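Local atomic coordinates of ribonucleoside-diphosphate reductase (PDB entry 5IM3), a protein that probably reduces ribonucleoside diphosphates to the deoxyribonucleotides needed for DNA synthesis, and binds dATP in an N-terminal ATP cone. Residues D47-A52 / R77-V82; K55-V60 / S69-T74. One frame throughout, in Å; residues are numbered along the deposited sequence.

Interaction 1: residues D47-A52 / R77-V82; sequences DKITVA and RLTEQV. With DTP (2'-deoxyadenosine 5'-triphosphate), chain C; DTP (2'-deoxyadenosine 5'-triphosphate), chain D.
Thr50 and Thr79 meet hydroxyl to hydroxyl where helix segments 47-52 and 77-82, running roughly antiparallel (137°), pass with their axes 9.5 Å apart. Their side chains cross at about a right angle, and the OG1 atoms of Thr50 and Thr79 lie 3.3 Å apart, a long hydrogen bond in which either could be the donor. The stronger tie of Thr79 OG1 is to its own helix, at Val75 O. With chi1 near -60°, Thr79 sets CG2 anti to the backbone N, and this methyl sits 3.8 Å from Ile49 CG2.

Ile49 makes the tightly packed part. Its CG2 branch lies against Thr79, while CD1, at the end of the other branch, reaches Val82 CG1 at 4.0 Å; Ile101 of helix 98-111 also packs on Ile49. Still within the buried part, Ile49 CG1 approaches C2' of dATP chain C at 3.7 Å. In contrast to this Ile49-Thr79-Val82 patch, the loose side of 47-52 holds Asp47, exposed and pointing away, and exposed Lys48, whose CB passes 3.2 Å from N7 of the same dATP. Helix 46-60 thus packs on helix 69-88 on one side and lines the dATP pocket on another, within the ATP cone, the allosteric domain of ribonucleotide reductases.

Interaction 2: residues K55-V60 / S69-T74; sequences KAFLAV and SRIHDT. With DTP (2'-deoxyadenosine 5'-triphosphate), chain D.
Within the ATP cone, helices 46-60 and 69-88 form a helical hairpin, and this contact lies by the connection, where the end of the first helix faces the start of the second. Phe57 carries it from one side, Ile71 and Thr74 from the other. The phenyl ring leaves its helix with CG anti to the carbonyl carbon (chi1 -87°), and the Phe57 and Ile71 side chains lie alongside each other, running opposite ways. Ile71 CD1 reaches the ring at an oblique angle, 3.5 Å from Phe57 CD1, while its other branch, CG2, rests 4.0 Å from Phe57 CB. At the far end of the ring Thr74 arrives at about a right angle. All three residues are buried, and Thr74 meets the ring with its methyl rather than its hydroxyl; Glu114 also lies against Phe57.

The opposite flank of segment 55-60 belongs to the nucleotide of chain D. Lys55 CB lies 3.5 Å from C8 of that dATP, and Ala59 CB is 3.5 Å from its N1, while Ala56 CB approaches the N3 side of the adenine; with only a methyl at these two alanines, the adenine can lie close to the helix.

On the other helix, Arg70 makes a salt bridge to Glu61 in the connection and another to Asp826 of the second subunit, whose Tyr829 also packs on Arg70 and Thr74. Thr74 turns its hydroxyl back into its own helix: OG1 donates to Arg70 O at 2.8 Å from above the carbonyl plane (48° out of it), and the same oxygen also accepts from Thr74 N.

Both interactions join the same two helices of the ATP cone, 46-60 and 69-88, and their centres are 11 Å apart. Along the chain the order is 47-52, 55-60, 69-74, 77-82, so interaction 2, by the connection, is nested inside the loop closed by interaction 1. Together they fasten the hairpin at two levels. The first helix faces nucleotide at both: Lys48 and Ile49 border the dATP of chain C, whereas Ala52 and then Lys55, Ala56 and Ala59 follow that of chain D. The second helix contacts another subunit near interaction 2, which places the paired dATP site and a subunit interface on one hairpin, consistent with the domain's allosteric role.

Interaction 1: residues D47-A52 / R77-V82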
loop_
_atom_site.group_PDB
_atom_site.type_symbol
_atom_site.label_atom_id
_atom_site.label_comp_id
_atom_site.label_asym_id
_atom_site.label_seq_id
_atom_site.Cartn_x
_atom_site.Cartn_y
_atom_site.Cartn_z
ATOM N N ASP A 47 -43.777 -46.159 8.115
ATOM C CA ASP A 47 -44.226 -46.684 9.400
ATOM C C ASP A 47 -43.084 -47.339 10.169
ATOM O O ASP A 47 -42.953 -47.146 11.383
ATOM C CB ASP A 47 -45.365 -47.682 9.180
ATOM C CG ASP A 47 -45.909 -48.247 10.478
ATOM O OD1 ASP A 47 -46.015 -47.485 11.462
ATOM O OD2 ASP A 47 -46.228 -49.456 10.512
ATOM N N LYS A 48 -42.246 -48.119 9.481
ATOM C CA LYS A 48 -41.140 -48.786 10.162
ATOM C C LYS A 48 -40.192 -47.774 10.794
ATOM O O LYS A 48 -39.646 -48.018 11.877
ATOM C CB LYS A 48 -40.392 -49.695 9.183
ATOM C CG LYS A 48 -41.249 -50.807 8.588
ATOM C CD LYS A 48 -41.757 -51.764 9.659
ATOM C CE LYS A 48 -42.555 -52.907 9.053
ATOM N NZ LYS A 48 -43.027 -53.873 10.085
ATOM N N ILE A 49 -39.985 -46.631 10.137
ATOM C CA ILE A 49 -39.187 -45.567 10.738
ATOM C C ILE A 49 -39.945 -44.928 11.894
ATOM O O ILE A 49 -39.390 -44.700 12.975
ATOM C CB ILE A 49 -38.799 -44.518 9.679
ATOM C CG1 ILE A 49 -37.849 -45.136 8.652
ATOM C CG2 ILE A 49 -38.157 -43.298 10.346
ATOM C CD1 ILE A 49 -37.458 -44.208 7.519
ATOM N N THR A 50 -41.225 -44.620 11.675
ATOM C CA THR A 50 -42.033 -44.007 12.724
ATOM C C THR A 50 -42.117 -44.904 13.952
ATOM O O THR A 50 -42.019 -44.425 15.088
ATOM C CB THR A 50 -43.432 -43.700 12.188
ATOM O OG1 THR A 50 -43.341 -42.715 11.152
ATOM C CG2 THR A 50 -44.342 -43.184 13.297
ATOM N N VAL A 51 -42.310 -46.208 13.745
ATOM C CA VAL A 51 -42.361 -47.135 14.870
ATOM C C VAL A 51 -41.023 -47.157 15.596
ATOM O O VAL A 51 -40.969 -47.110 16.830
ATOM C CB VAL A 51 -42.771 -48.540 14.383
ATOM C CG1 VAL A 51 -42.568 -49.578 15.473
ATOM C CG2 VAL A 51 -44.224 -48.541 13.928
ATOM N N ALA A 52 -39.920 -47.210 14.845
ATOM C CA ALA A 52 -38.603 -47.308 15.465
ATOM C C ALA A 52 -38.338 -46.123 16.387
ATOM O O ALA A 52 -37.966 -46.299 17.553
ATOM C CB ALA A 52 -37.523 -47.402 14.386
ATOM N N ARG A 77 -42.257 -35.560 12.249
ATOM C CA ARG A 77 -41.370 -34.534 11.717
ATOM C C ARG A 77 -39.990 -35.109 11.425
ATOM O O ARG A 77 -39.411 -34.846 10.365
ATOM C CB ARG A 77 -41.271 -33.366 12.699
ATOM C CG ARG A 77 -40.399 -32.217 12.214
ATOM C CD ARG A 77 -40.309 -31.105 13.249
ATOM N NE ARG A 77 -39.740 -31.574 14.510
ATOM C CZ ARG A 77 -38.441 -31.762 14.725
ATOM N NH1 ARG A 77 -37.558 -31.528 13.762
ATOM N NH2 ARG A 77 -38.021 -32.194 15.907
ATOM N N LEU A 78 -39.452 -35.903 12.352
ATOM C CA LEU A 78 -38.164 -36.548 12.123
ATOM C C LEU A 78 -38.250 -37.547 10.975
ATOM O O LEU A 78 -37.341 -37.623 10.141
ATOM C CB LEU A 78 -37.694 -37.240 13.402
ATOM C CG LEU A 78 -37.504 -36.351 14.632
ATOM C CD1 LEU A 78 -37.201 -37.208 15.846
ATOM C CD2 LEU A 78 -36.400 -35.334 14.406
ATOM N N THR A 79 -39.338 -38.321 10.918
ATOM C CA THR A 79 -39.508 -39.279 9.833
ATOM C C THR A 79 -39.581 -38.582 8.482
ATOM O O THR A 79 -39.098 -39.119 7.479
ATOM C CB THR A 79 -40.770 -40.116 10.062
ATOM O OG1 THR A 79 -40.656 -40.827 11.302
ATOM C CG2 THR A 79 -40.975 -41.118 8.931
ATOM N N GLU A 80 -40.177 -37.388 8.435
ATOM C CA GLU A 80 -40.330 -36.683 7.169
ATOM C C GLU A 80 -38.984 -36.218 6.628
ATOM O O GLU A 80 -38.672 -36.431 5.451
ATOM C CB GLU A 80 -41.284 -35.499 7.348
ATOM C CG GLU A 80 -41.295 -34.515 6.184
ATOM C CD GLU A 80 -41.646 -35.170 4.862
ATOM O OE1 GLU A 80 -42.196 -36.292 4.875
ATOM O OE2 GLU A 80 -41.369 -34.561 3.807
ATOM N N GLN A 81 -38.170 -35.576 7.469
ATOM C CA GLN A 81 -36.881 -35.084 6.999
ATOM C C GLN A 81 -35.904 -36.217 6.716
ATOM O O GLN A 81 -34.920 -36.004 5.999
ATOM C CB GLN A 81 -36.283 -34.100 8.009
ATOM C CG GLN A 81 -36.062 -34.657 9.403
ATOM C CD GLN A 81 -35.731 -33.568 10.410
ATOM O OE1 GLN A 81 -36.230 -32.445 10.314
ATOM N NE2 GLN A 81 -34.883 -33.893 11.378
ATOM N N VAL A 82 -36.153 -37.415 7.247
ATOM C CA VAL A 82 -35.376 -38.582 6.841
ATOM C C VAL A 82 -35.813 -39.052 5.461
ATOM O O VAL A 82 -34.997 -39.169 4.539
ATOM C CB VAL A 82 -35.505 -39.706 7.887
ATOM C CG1 VAL A 82 -34.985 -41.038 7.329
ATOM C CG2 VAL A 82 -34.752 -39.333 9.157
HETATM P PG DTP C . -36.763 -56.753 12.080
HETATM O O1G DTP C . -38.243 -56.797 12.042
HETATM O O2G DTP C . -36.223 -55.810 13.172
HETATM O O3G DTP C . -36.140 -58.119 12.291
HETATM P PB DTP C . -35.407 -54.766 10.584
HETATM O O1B DTP C . -34.349 -54.624 11.606
HETATM O O2B DTP C . -34.871 -54.557 9.179
HETATM O O3B DTP C . -36.146 -56.165 10.736
HETATM P PA DTP C . -36.809 -53.073 12.354
HETATM O O1A DTP C . -38.210 -52.636 12.500
HETATM O O2A DTP C . -36.304 -53.977 13.483
HETATM O O3A DTP C . -36.581 -53.758 10.938
HETATM O "O5'" DTP C . -35.833 -51.879 12.212
HETATM C "C5'" DTP C . -36.184 -50.937 11.194
HETATM C "C4'" DTP C . -35.045 -50.001 10.898
HETATM O "O4'" DTP C . -34.779 -50.016 9.482
HETATM C "C3'" DTP C . -35.367 -48.548 11.210
HETATM O "O3'" DTP C . -34.185 -47.775 11.421
HETATM C "C2'" DTP C . -36.100 -48.102 9.951
HETATM C "C1'" DTP C . -35.540 -48.994 8.848
HETATM N N9 DTP C . -36.561 -49.622 8.012
HETATM C C8 DTP C . -37.260 -50.778 8.237
HETATM N N7 DTP C . -38.181 -51.031 7.339
HETATM C C5 DTP C . -38.078 -49.967 6.456
HETATM C C6 DTP C . -38.781 -49.640 5.282
HETATM N N6 DTP C . -39.847 -50.321 4.844
HETATM N N1 DTP C . -38.400 -48.527 4.616
HETATM C C2 DTP C . -37.399 -47.793 5.111
HETATM N N3 DTP C . -36.692 -47.985 6.225
HETATM C C4 DTP C . -37.077 -49.097 6.853
HETATM P PG DTP D . -32.733 -56.481 15.313
HETATM O O1G DTP D . -33.923 -56.300 14.509
HETATM O O2G DTP D . -32.996 -57.086 16.655
HETATM O O3G DTP D . -31.657 -57.259 14.617
HETATM P PB DTP D . -32.628 -53.579 15.413
HETATM O O1B DTP D . -33.293 -53.426 14.107
HETATM O O2B DTP D . -31.507 -52.559 15.552
HETATM O O3B DTP D . -32.078 -55.060 15.597
HETATM P PA DTP D . -35.254 -53.692 16.603
HETATM O O1A DTP D . -35.674 -54.142 17.945
HETATM O O2A DTP D . -35.624 -54.713 15.515
HETATM O O3A DTP D . -33.686 -53.422 16.588
HETATM O "O5'" DTP D . -35.824 -52.293 16.169
HETATM C "C5'" DTP D . -35.904 -51.232 17.133
HETATM C "C4'" DTP D . -35.184 -49.989 16.668
HETATM O "O4'" DTP D . -35.790 -48.839 17.293
HETATM C "C3'" DTP D . -33.688 -49.942 17.013
HETATM O "O3'" DTP D . -32.907 -49.747 15.834
HETATM C "C2'" DTP D . -33.545 -48.737 17.944
HETATM C "C1'" DTP D . -34.967 -48.388 18.348
HETATM N N9 DTP D . -35.422 -48.990 19.600
HETATM C C8 DTP D . -36.291 -50.031 19.789
HETATM N N7 DTP D . -36.452 -50.372 21.045
HETATM C C5 DTP D . -35.632 -49.490 21.732
HETATM C C6 DTP D . -35.349 -49.327 23.101
HETATM N N6 DTP D . -35.829 -50.125 24.059
HETATM N N1 DTP D . -34.509 -48.332 23.454
HETATM C C2 DTP D . -33.984 -47.565 22.495
HETATM N N3 DTP D . -34.159 -47.635 21.176
HETATM C C4 DTP D . -34.999 -48.626 20.854
#

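Interaction 2: residues K55-V60 / S69-T74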
loop_
_atom_site.group_PDB
_atom_site.type_symbol
_atom_site.label_atom_id
_atom_site.label_comp_id
_atom_site.label_asym_id
_atom_site.label_seq_id
_atom_site.Cartn_x
_atom_site.Cartn_y
_atom_site.Cartn_z
ATOM N N LYS A 55 -40.488 -46.173 19.525
ATOM C CA LYS A 55 -39.965 -47.094 20.529
ATOM C C LYS A 55 -38.925 -46.412 21.407
ATOM O O LYS A 55 -38.916 -46.593 22.630
ATOM C CB LYS A 55 -39.352 -48.325 19.860
ATOM C CG LYS A 55 -40.325 -49.235 19.119
ATOM C CD LYS A 55 -39.627 -50.537 18.723
ATOM C CE LYS A 55 -40.399 -51.336 17.678
ATOM N NZ LYS A 55 -39.515 -51.832 16.572
ATOM N N ALA A 56 -38.038 -45.620 20.799
ATOM C CA ALA A 56 -36.960 -44.993 21.557
ATOM C C ALA A 56 -37.481 -43.905 22.486
ATOM O O ALA A 56 -36.929 -43.706 23.574
ATOM C CB ALA A 56 -35.912 -44.419 20.603
ATOM N N PHE A 57 -38.531 -43.188 22.083
ATOM C CA PHE A 57 -39.125 -42.204 22.982
ATOM C C PHE A 57 -39.801 -42.887 24.161
ATOM O O PHE A 57 -39.640 -42.460 25.310
ATOM C CB PHE A 57 -40.121 -41.327 22.226
ATOM C CG PHE A 57 -39.494 -40.137 21.553
ATOM C CD1 PHE A 57 -39.306 -38.953 22.247
ATOM C CD2 PHE A 57 -39.100 -40.200 20.227
ATOM C CE1 PHE A 57 -38.733 -37.857 21.633
ATOM C CE2 PHE A 57 -38.524 -39.107 19.607
ATOM C CZ PHE A 57 -38.340 -37.936 20.309
ATOM N N LEU A 58 -40.552 -43.959 23.901
ATOM C CA LEU A 58 -41.231 -44.674 24.973
ATOM C C LEU A 58 -40.271 -45.436 25.872
ATOM O O LEU A 58 -40.679 -45.869 26.953
ATOM C CB LEU A 58 -42.263 -45.637 24.385
ATOM C CG LEU A 58 -43.566 -44.979 23.930
ATOM C CD1 LEU A 58 -44.388 -45.950 23.098
ATOM C CD2 LEU A 58 -44.370 -44.481 25.131
ATOM N N ALA A 59 -39.014 -45.601 25.463
ATOM C CA ALA A 59 -38.047 -46.287 26.309
ATOM C C ALA A 59 -37.491 -45.357 27.379
ATOM O O ALA A 59 -37.358 -45.751 28.541
ATOM C CB ALA A 59 -36.914 -46.855 25.455
ATOM N N VAL A 60 -37.174 -44.117 27.008
ATOM C CA VAL A 60 -36.609 -43.184 27.974
ATOM C C VAL A 60 -37.706 -42.566 28.831
ATOM O O VAL A 60 -37.491 -42.298 30.017
ATOM C CB VAL A 60 -35.780 -42.111 27.249
ATOM C CG1 VAL A 60 -34.795 -42.771 26.291
ATOM C CG2 VAL A 60 -36.677 -41.139 26.507
ATOM N N SER A 69 -49.590 -35.861 21.731
ATOM C CA SER A 69 -49.463 -35.080 20.507
ATOM C C SER A 69 -48.019 -34.655 20.282
ATOM O O SER A 69 -47.574 -34.540 19.135
ATOM C CB SER A 69 -50.372 -33.853 20.570
ATOM O OG SER A 69 -49.930 -32.950 21.570
ATOM N N ARG A 70 -47.271 -34.430 21.364
ATOM C CA ARG A 70 -45.877 -34.014 21.248
ATOM C C ARG A 70 -45.042 -35.085 20.556
ATOM O O ARG A 70 -44.448 -34.845 19.498
ATOM C CB ARG A 70 -45.317 -33.705 22.637
ATOM C CG ARG A 70 -43.801 -33.565 22.688
ATOM C CD ARG A 70 -43.339 -33.197 24.083
ATOM N NE ARG A 70 -43.801 -34.158 25.084
ATOM C CZ ARG A 70 -43.105 -35.213 25.499
ATOM N NH1 ARG A 70 -41.899 -35.465 25.007
ATOM N NH2 ARG A 70 -43.621 -36.022 26.415
ATOM N N ILE A 71 -44.975 -36.278 21.153
ATOM C CA ILE A 71 -44.187 -37.367 20.576
ATOM C C ILE A 71 -44.574 -37.567 19.118
ATOM O O ILE A 71 -43.739 -37.500 18.208
ATOM C CB ILE A 71 -44.388 -38.668 21.375
ATOM C CG1 ILE A 71 -44.098 -38.467 22.870
ATOM C CG2 ILE A 71 -43.510 -39.775 20.800
ATOM C CD1 ILE A 71 -42.645 -38.219 23.201
ATOM N N HIS A 72 -45.863 -37.806 18.887
ATOM C CA HIS A 72 -46.359 -38.093 17.547
ATOM C C HIS A 72 -46.017 -36.974 16.572
ATOM O O HIS A 72 -45.607 -37.237 15.434
ATOM C CB HIS A 72 -47.865 -38.326 17.633
ATOM C CG HIS A 72 -48.585 -38.219 16.329
ATOM N ND1 HIS A 72 -49.211 -37.060 15.922
ATOM C CD2 HIS A 72 -48.816 -39.135 15.359
ATOM C CE1 HIS A 72 -49.783 -37.263 14.749
ATOM N NE2 HIS A 72 -49.561 -38.514 14.387
ATOM N N ASP A 73 -46.169 -35.719 16.999
ATOM C CA ASP A 73 -45.790 -34.599 16.145
ATOM C C ASP A 73 -44.290 -34.599 15.873
ATOM O O ASP A 73 -43.854 -34.339 14.746
ATOM C CB ASP A 73 -46.216 -33.280 16.792
ATOM C CG ASP A 73 -46.275 -32.134 15.803
ATOM O OD1 ASP A 73 -46.489 -32.394 14.600
ATOM O OD2 ASP A 73 -46.120 -30.970 16.232
ATOM N N THR A 74 -43.484 -34.892 16.895
ATOM C CA THR A 74 -42.034 -34.894 16.730
ATOM C C THR A 74 -41.581 -36.030 15.821
ATOM O O THR A 74 -40.797 -35.818 14.890
ATOM C CB THR A 74 -41.351 -35.003 18.094
ATOM O OG1 THR A 74 -41.826 -33.962 18.953
ATOM C CG2 THR A 74 -39.841 -34.885 17.951
HETATM P PG DTP D . -32.733 -56.481 15.313
HETATM O O1G DTP D . -33.923 -56.300 14.509
HETATM O O2G DTP D . -32.996 -57.086 16.655
HETATM O O3G DTP D . -31.657 -57.259 14.617
HETATM P PB DTP D . -32.628 -53.579 15.413
HETATM O O1B DTP D . -33.293 -53.426 14.107
HETATM O O2B DTP D . -31.507 -52.559 15.552
HETATM O O3B DTP D . -32.078 -55.060 15.597
HETATM P PA DTP D . -35.254 -53.692 16.603
HETATM O O1A DTP D . -35.674 -54.142 17.945
HETATM O O2A DTP D . -35.624 -54.713 15.515
HETATM O O3A DTP D . -33.686 -53.422 16.588
HETATM O "O5'" DTP D . -35.824 -52.293 16.169
HETATM C "C5'" DTP D . -35.904 -51.232 17.133
HETATM C "C4'" DTP D . -35.184 -49.989 16.668
HETATM O "O4'" DTP D . -35.790 -48.839 17.293
HETATM C "C3'" DTP D . -33.688 -49.942 17.013
HETATM O "O3'" DTP D . -32.907 -49.747 15.834
HETATM C "C2'" DTP D . -33.545 -48.737 17.944
HETATM C "C1'" DTP D . -34.967 -48.388 18.348
HETATM N N9 DTP D . -35.422 -48.990 19.600
HETATM C C8 DTP D . -36.291 -50.031 19.789
HETATM N N7 DTP D . -36.452 -50.372 21.045
HETATM C C5 DTP D . -35.632 -49.490 21.732
HETATM C C6 DTP D . -35.349 -49.327 23.101
HETATM N N6 DTP D . -35.829 -50.125 24.059
HETATM N N1 DTP D . -34.509 -48.332 23.454
HETATM C C2 DTP D . -33.984 -47.565 22.495
HETATM N N3 DTP D . -34.159 -47.635 21.176
HETATM C C4 DTP D . -34.999 -48.626 20.854
#